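Local coordinates for protein immunoreactive 84kD antigen PG93 (PDB 5M11) that serves as an essential bacterial surface component of the type IX secretion system and binds zinc and calcium ions, at residues Val544-Tyr556 against Thr565-Glu577. Sequence-based numbering, arbitrary orientation.
Sequences VWMGSDIGIFGVY and TSTPIAVRPVGGE
In one antiparallel blade of this propeller-type fold, the hairpin of strands 544-548 and 551-555 receives its next strand through one hydrogen-bonded antiparallel pair, G554 with V571. G554 N donates a hydrogen bond to V571 O (3.1 Å), and V571 N donates one back to G554 O (2.9 Å). The pair illustrates how a brief backbone link can be flanked by side-chain packing on both faces of a sheet. On one face the F553 ring, swung between its own backbone N and carbonyl carbon (chi1 49°), brings CD1 to 3.7 Å from A570 CB, while V555 CG1 lies against P568 CB. On the other, the W545 indole lays a face over G554 CA, offset toward the rim of the ring; the same indole presents its edge to P573, with CZ3 3.8 Å from CG, and its NE1 is hydrogen-bonded to D539 OD2. P573 CD also sits against I552 O. Past this pair, R572 bends at chi3 (85°) to reach the hairpin turn. Its NH2 forms a salt bridge with D586, and the I550 and R572 side chains cross at about a right angle, with I550 CD1 over one face of the guanidinium, 3.5 Å from NH1.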
loop_
_atom_site.group_PDB
_atom_site.type_symbol
_atom_site.label_atom_id
_atom_site.label_comp_id
_atom_site.label_asym_id
_atom_site.label_seq_id
_atom_site.Cartn_x
_atom_site.Cartn_y
_atom_site.Cartn_z
ATOM N N VAL A 544 -2.921 -12.971 -26.181
ATOM C CA VAL A 544 -2.038 -12.219 -25.296
ATOM C C VAL A 544 -2.646 -10.843 -25.114
ATOM O O VAL A 544 -2.545 -9.988 -25.985
ATOM C CB VAL A 544 -0.532 -12.199 -25.656
ATOM C CG1 VAL A 544 0.228 -11.214 -24.774
ATOM C CG2 VAL A 544 0.064 -13.585 -25.479
ATOM N N TRP A 545 -3.334 -10.667 -23.990
ATOM C CA TRP A 545 -3.971 -9.423 -23.638
ATOM C C TRP A 545 -2.920 -8.513 -23.094
ATOM O O TRP A 545 -2.202 -8.897 -22.167
ATOM C CB TRP A 545 -5.098 -9.656 -22.622
ATOM C CG TRP A 545 -6.255 -10.379 -23.221
ATOM C CD1 TRP A 545 -6.446 -11.729 -23.259
ATOM C CD2 TRP A 545 -7.299 -9.801 -24.016
ATOM N NE1 TRP A 545 -7.577 -12.027 -23.990
ATOM C CE2 TRP A 545 -8.118 -10.862 -24.471
ATOM C CE3 TRP A 545 -7.667 -8.480 -24.331
ATOM C CZ2 TRP A 545 -9.282 -10.645 -25.209
ATOM C CZ3 TRP A 545 -8.801 -8.269 -25.100
ATOM C CH2 TRP A 545 -9.604 -9.342 -25.514
ATOM N N MET A 546 -2.770 -7.328 -23.700
ATOM C CA MET A 546 -1.787 -6.372 -23.205
ATOM C C MET A 546 -2.439 -5.050 -22.852
ATOM O O MET A 546 -3.435 -4.650 -23.464
ATOM C CB MET A 546 -0.584 -6.169 -24.136
ATOM C CG MET A 546 -0.914 -6.023 -25.571
ATOM S SD MET A 546 0.545 -6.548 -26.479
ATOM C CE MET A 546 0.019 -8.115 -27.009
ATOM N N GLY A 547 -1.891 -4.438 -21.811
ATOM C CA GLY A 547 -2.335 -3.170 -21.271
ATOM C C GLY A 547 -1.314 -2.115 -21.582
ATOM O O GLY A 547 -0.114 -2.398 -21.610
ATOM N N SER A 548 -1.789 -0.906 -21.834
ATOM C CA SER A 548 -0.961 0.227 -22.209
ATOM C C SER A 548 -1.431 1.527 -21.529
ATOM O O SER A 548 -2.273 1.501 -20.627
ATOM C CB SER A 548 -0.991 0.390 -23.731
ATOM O OG SER A 548 -2.223 0.923 -24.195
ATOM N N ASP A 549 -0.889 2.661 -21.991
ATOM C CA ASP A 549 -1.249 3.996 -21.543
ATOM C C ASP A 549 -2.642 4.404 -22.092
ATOM O O ASP A 549 -3.277 5.297 -21.524
ATOM C CB ASP A 549 -0.177 4.991 -22.025
ATOM C CG ASP A 549 -0.058 5.066 -23.539
ATOM O OD1 ASP A 549 0.351 4.042 -24.160
ATOM O OD2 ASP A 549 -0.417 6.123 -24.108
ATOM N N ILE A 550 -3.098 3.767 -23.203
ATOM C CA ILE A 550 -4.375 4.082 -23.857
ATOM C C ILE A 550 -5.442 2.968 -23.636
ATOM O O ILE A 550 -6.485 2.977 -24.294
ATOM C CB ILE A 550 -4.174 4.392 -25.370
ATOM C CG1 ILE A 550 -3.719 3.148 -26.167
ATOM C CG2 ILE A 550 -3.228 5.582 -25.580
ATOM C CD1 ILE A 550 -4.122 3.148 -27.633
ATOM N N GLY A 551 -5.182 2.048 -22.706
ATOM C CA GLY A 551 -6.116 0.973 -22.388
ATOM C C GLY A 551 -5.625 -0.440 -22.636
ATOM O O GLY A 551 -4.419 -0.696 -22.697
ATOM N N ILE A 552 -6.575 -1.371 -22.779
ATOM C CA ILE A 552 -6.283 -2.789 -22.974
ATOM C C ILE A 552 -6.660 -3.233 -24.414
ATOM O O ILE A 552 -7.518 -2.614 -25.041
ATOM C CB ILE A 552 -7.020 -3.600 -21.859
ATOM C CG1 ILE A 552 -6.329 -4.958 -21.611
ATOM C CG2 ILE A 552 -8.547 -3.737 -22.111
ATOM C CD1 ILE A 552 -6.804 -5.721 -20.365
ATOM N N PHE A 553 -5.986 -4.294 -24.926
ATOM C CA PHE A 553 -6.185 -4.903 -26.263
ATOM C C PHE A 553 -5.476 -6.260 -26.368
ATOM O O PHE A 553 -4.373 -6.429 -25.837
ATOM C CB PHE A 553 -5.735 -3.978 -27.423
ATOM C CG PHE A 553 -4.367 -3.350 -27.290
ATOM C CD1 PHE A 553 -3.242 -3.985 -27.797
ATOM C CD2 PHE A 553 -4.209 -2.115 -26.669
ATOM C CE1 PHE A 553 -1.981 -3.396 -27.679
ATOM C CE2 PHE A 553 -2.944 -1.542 -26.532
ATOM C CZ PHE A 553 -1.842 -2.181 -27.045
ATOM N N GLY A 554 -6.118 -7.203 -27.050
ATOM C CA GLY A 554 -5.597 -8.559 -27.191
ATOM C C GLY A 554 -5.354 -9.093 -28.594
ATOM O O GLY A 554 -6.141 -8.854 -29.529
ATOM N N VAL A 555 -4.251 -9.858 -28.730
ATOM C CA VAL A 555 -3.855 -10.524 -29.964
ATOM C C VAL A 555 -4.368 -11.961 -29.879
ATOM O O VAL A 555 -3.965 -12.697 -28.978
ATOM C CB VAL A 555 -2.321 -10.460 -30.227
ATOM C CG1 VAL A 555 -1.965 -11.089 -31.575
ATOM C CG2 VAL A 555 -1.808 -9.029 -30.158
ATOM N N TYR A 556 -5.261 -12.357 -30.798
ATOM C CA TYR A 556 -5.773 -13.726 -30.828
ATOM C C TYR A 556 -4.699 -14.653 -31.479
ATOM O O TYR A 556 -3.802 -14.159 -32.183
ATOM C CB TYR A 556 -7.131 -13.757 -31.550
ATOM C CG TYR A 556 -8.273 -13.317 -30.658
ATOM C CD1 TYR A 556 -9.302 -14.194 -30.324
ATOM C CD2 TYR A 556 -8.296 -12.039 -30.095
ATOM C CE1 TYR A 556 -10.342 -13.802 -29.476
ATOM C CE2 TYR A 556 -9.322 -11.642 -29.236
ATOM C CZ TYR A 556 -10.341 -12.527 -28.927
ATOM O OH TYR A 556 -11.342 -12.137 -28.072
ATOM N N THR A 565 2.267 -14.399 -41.972
ATOM C CA THR A 565 2.700 -13.556 -43.090
ATOM C C THR A 565 2.085 -12.127 -43.021
ATOM O O THR A 565 1.852 -11.523 -44.078
ATOM C CB THR A 565 2.356 -14.233 -44.426
ATOM O OG1 THR A 565 1.224 -15.077 -44.254
ATOM C CG2 THR A 565 3.509 -15.033 -44.992
ATOM N N SER A 566 1.865 -11.574 -41.789
ATOM C CA SER A 566 1.304 -10.226 -41.589
ATOM C C SER A 566 1.653 -9.645 -40.187
ATOM O O SER A 566 2.104 -10.392 -39.315
ATOM C CB SER A 566 -0.211 -10.252 -41.788
ATOM O OG SER A 566 -0.758 -8.944 -41.804
ATOM N N THR A 567 1.469 -8.312 -39.978
ATOM C CA THR A 567 1.737 -7.674 -38.671
ATOM C C THR A 567 0.600 -8.076 -37.726
ATOM O O THR A 567 -0.559 -7.946 -38.121
ATOM C CB THR A 567 1.904 -6.134 -38.786
ATOM O OG1 THR A 567 2.885 -5.829 -39.783
ATOM C CG2 THR A 567 2.283 -5.465 -37.446
ATOM N N PRO A 568 0.891 -8.594 -36.511
ATOM C CA PRO A 568 -0.195 -9.060 -35.627
ATOM C C PRO A 568 -1.312 -8.049 -35.412
ATOM O O PRO A 568 -1.060 -6.851 -35.232
ATOM C CB PRO A 568 0.512 -9.383 -34.300
ATOM C CG PRO A 568 1.920 -8.858 -34.440
ATOM C CD PRO A 568 2.211 -8.864 -35.911
ATOM N N ILE A 569 -2.555 -8.557 -35.469
ATOM C CA ILE A 569 -3.778 -7.796 -35.265
ATOM C C ILE A 569 -4.163 -7.856 -33.774
ATOM O O ILE A 569 -4.278 -8.940 -33.182
ATOM C CB ILE A 569 -4.927 -8.276 -36.192
ATOM C CG1 ILE A 569 -4.522 -8.186 -37.682
ATOM C CG2 ILE A 569 -6.227 -7.501 -35.917
ATOM C CD1 ILE A 569 -5.098 -9.272 -38.585
ATOM N N ALA A 570 -4.327 -6.647 -33.185
ATOM C CA ALA A 570 -4.765 -6.352 -31.819
ATOM C C ALA A 570 -6.211 -5.938 -31.851
ATOM O O ALA A 570 -6.606 -5.150 -32.712
ATOM C CB ALA A 570 -3.920 -5.239 -31.223
ATOM N N VAL A 571 -7.011 -6.503 -30.947
ATOM C CA VAL A 571 -8.444 -6.211 -30.845
ATOM C C VAL A 571 -8.694 -5.343 -29.610
ATOM O O VAL A 571 -8.422 -5.785 -28.479
ATOM C CB VAL A 571 -9.313 -7.505 -30.807
ATOM C CG1 VAL A 571 -10.795 -7.175 -30.640
ATOM C CG2 VAL A 571 -9.084 -8.385 -32.034
ATOM N N ARG A 572 -9.207 -4.112 -29.827
ATOM C CA ARG A 572 -9.591 -3.208 -28.735
ATOM C C ARG A 572 -11.035 -3.555 -28.371
ATOM O O ARG A 572 -11.909 -3.491 -29.246
ATOM C CB ARG A 572 -9.418 -1.725 -29.093
ATOM C CG ARG A 572 -7.972 -1.277 -29.146
ATOM C CD ARG A 572 -7.871 0.216 -29.359
ATOM N NE ARG A 572 -7.965 0.941 -28.093
ATOM C CZ ARG A 572 -7.720 2.240 -27.953
ATOM N NH1 ARG A 572 -7.364 2.975 -29.000
ATOM N NH2 ARG A 572 -7.822 2.813 -26.762
ATOM N N PRO A 573 -11.280 -4.049 -27.132
ATOM C CA PRO A 573 -12.634 -4.486 -26.766
ATOM C C PRO A 573 -13.657 -3.366 -26.885
ATOM O O PRO A 573 -13.352 -2.210 -26.590
ATOM C CB PRO A 573 -12.478 -4.955 -25.314
ATOM C CG PRO A 573 -11.047 -5.230 -25.147
ATOM C CD PRO A 573 -10.348 -4.227 -26.002
ATOM N N VAL A 574 -14.854 -3.718 -27.362
ATOM C CA VAL A 574 -15.957 -2.783 -27.565
ATOM C C VAL A 574 -17.105 -3.150 -26.605
ATOM O O VAL A 574 -17.571 -4.294 -26.604
ATOM C CB VAL A 574 -16.391 -2.765 -29.055
ATOM C CG1 VAL A 574 -17.656 -1.950 -29.263
ATOM C CG2 VAL A 574 -15.269 -2.233 -29.940
ATOM N N GLY A 575 -17.516 -2.178 -25.789
ATOM C CA GLY A 575 -18.594 -2.335 -24.821
ATOM C C GLY A 575 -19.760 -1.391 -25.028
ATOM O O GLY A 575 -19.693 -0.481 -25.859
ATOM N N GLY A 576 -20.829 -1.618 -24.268
ATOM C CA GLY A 576 -22.035 -0.801 -24.311
ATOM C C GLY A 576 -23.110 -1.286 -25.257
ATOM O O GLY A 576 -22.861 -2.119 -26.131
ATOM N N GLU A 577 -24.325 -0.749 -25.078
ATOM C CA GLU A 577 -25.503 -1.058 -25.890
ATOM C C GLU A 577 -25.257 -0.647 -27.344
ATOM O O GLU A 577 -24.474 0.270 -27.597
ATOM C CB GLU A 577 -26.732 -0.327 -25.318
ATOM C CG GLU A 577 -28.054 -1.037 -25.561
ATOM C CD GLU A 577 -29.282 -0.275 -25.096
ATOM O OE1 GLU A 577 -29.488 -0.166 -23.865
ATOM O OE2 GLU A 577 -30.053 0.193 -25.966
#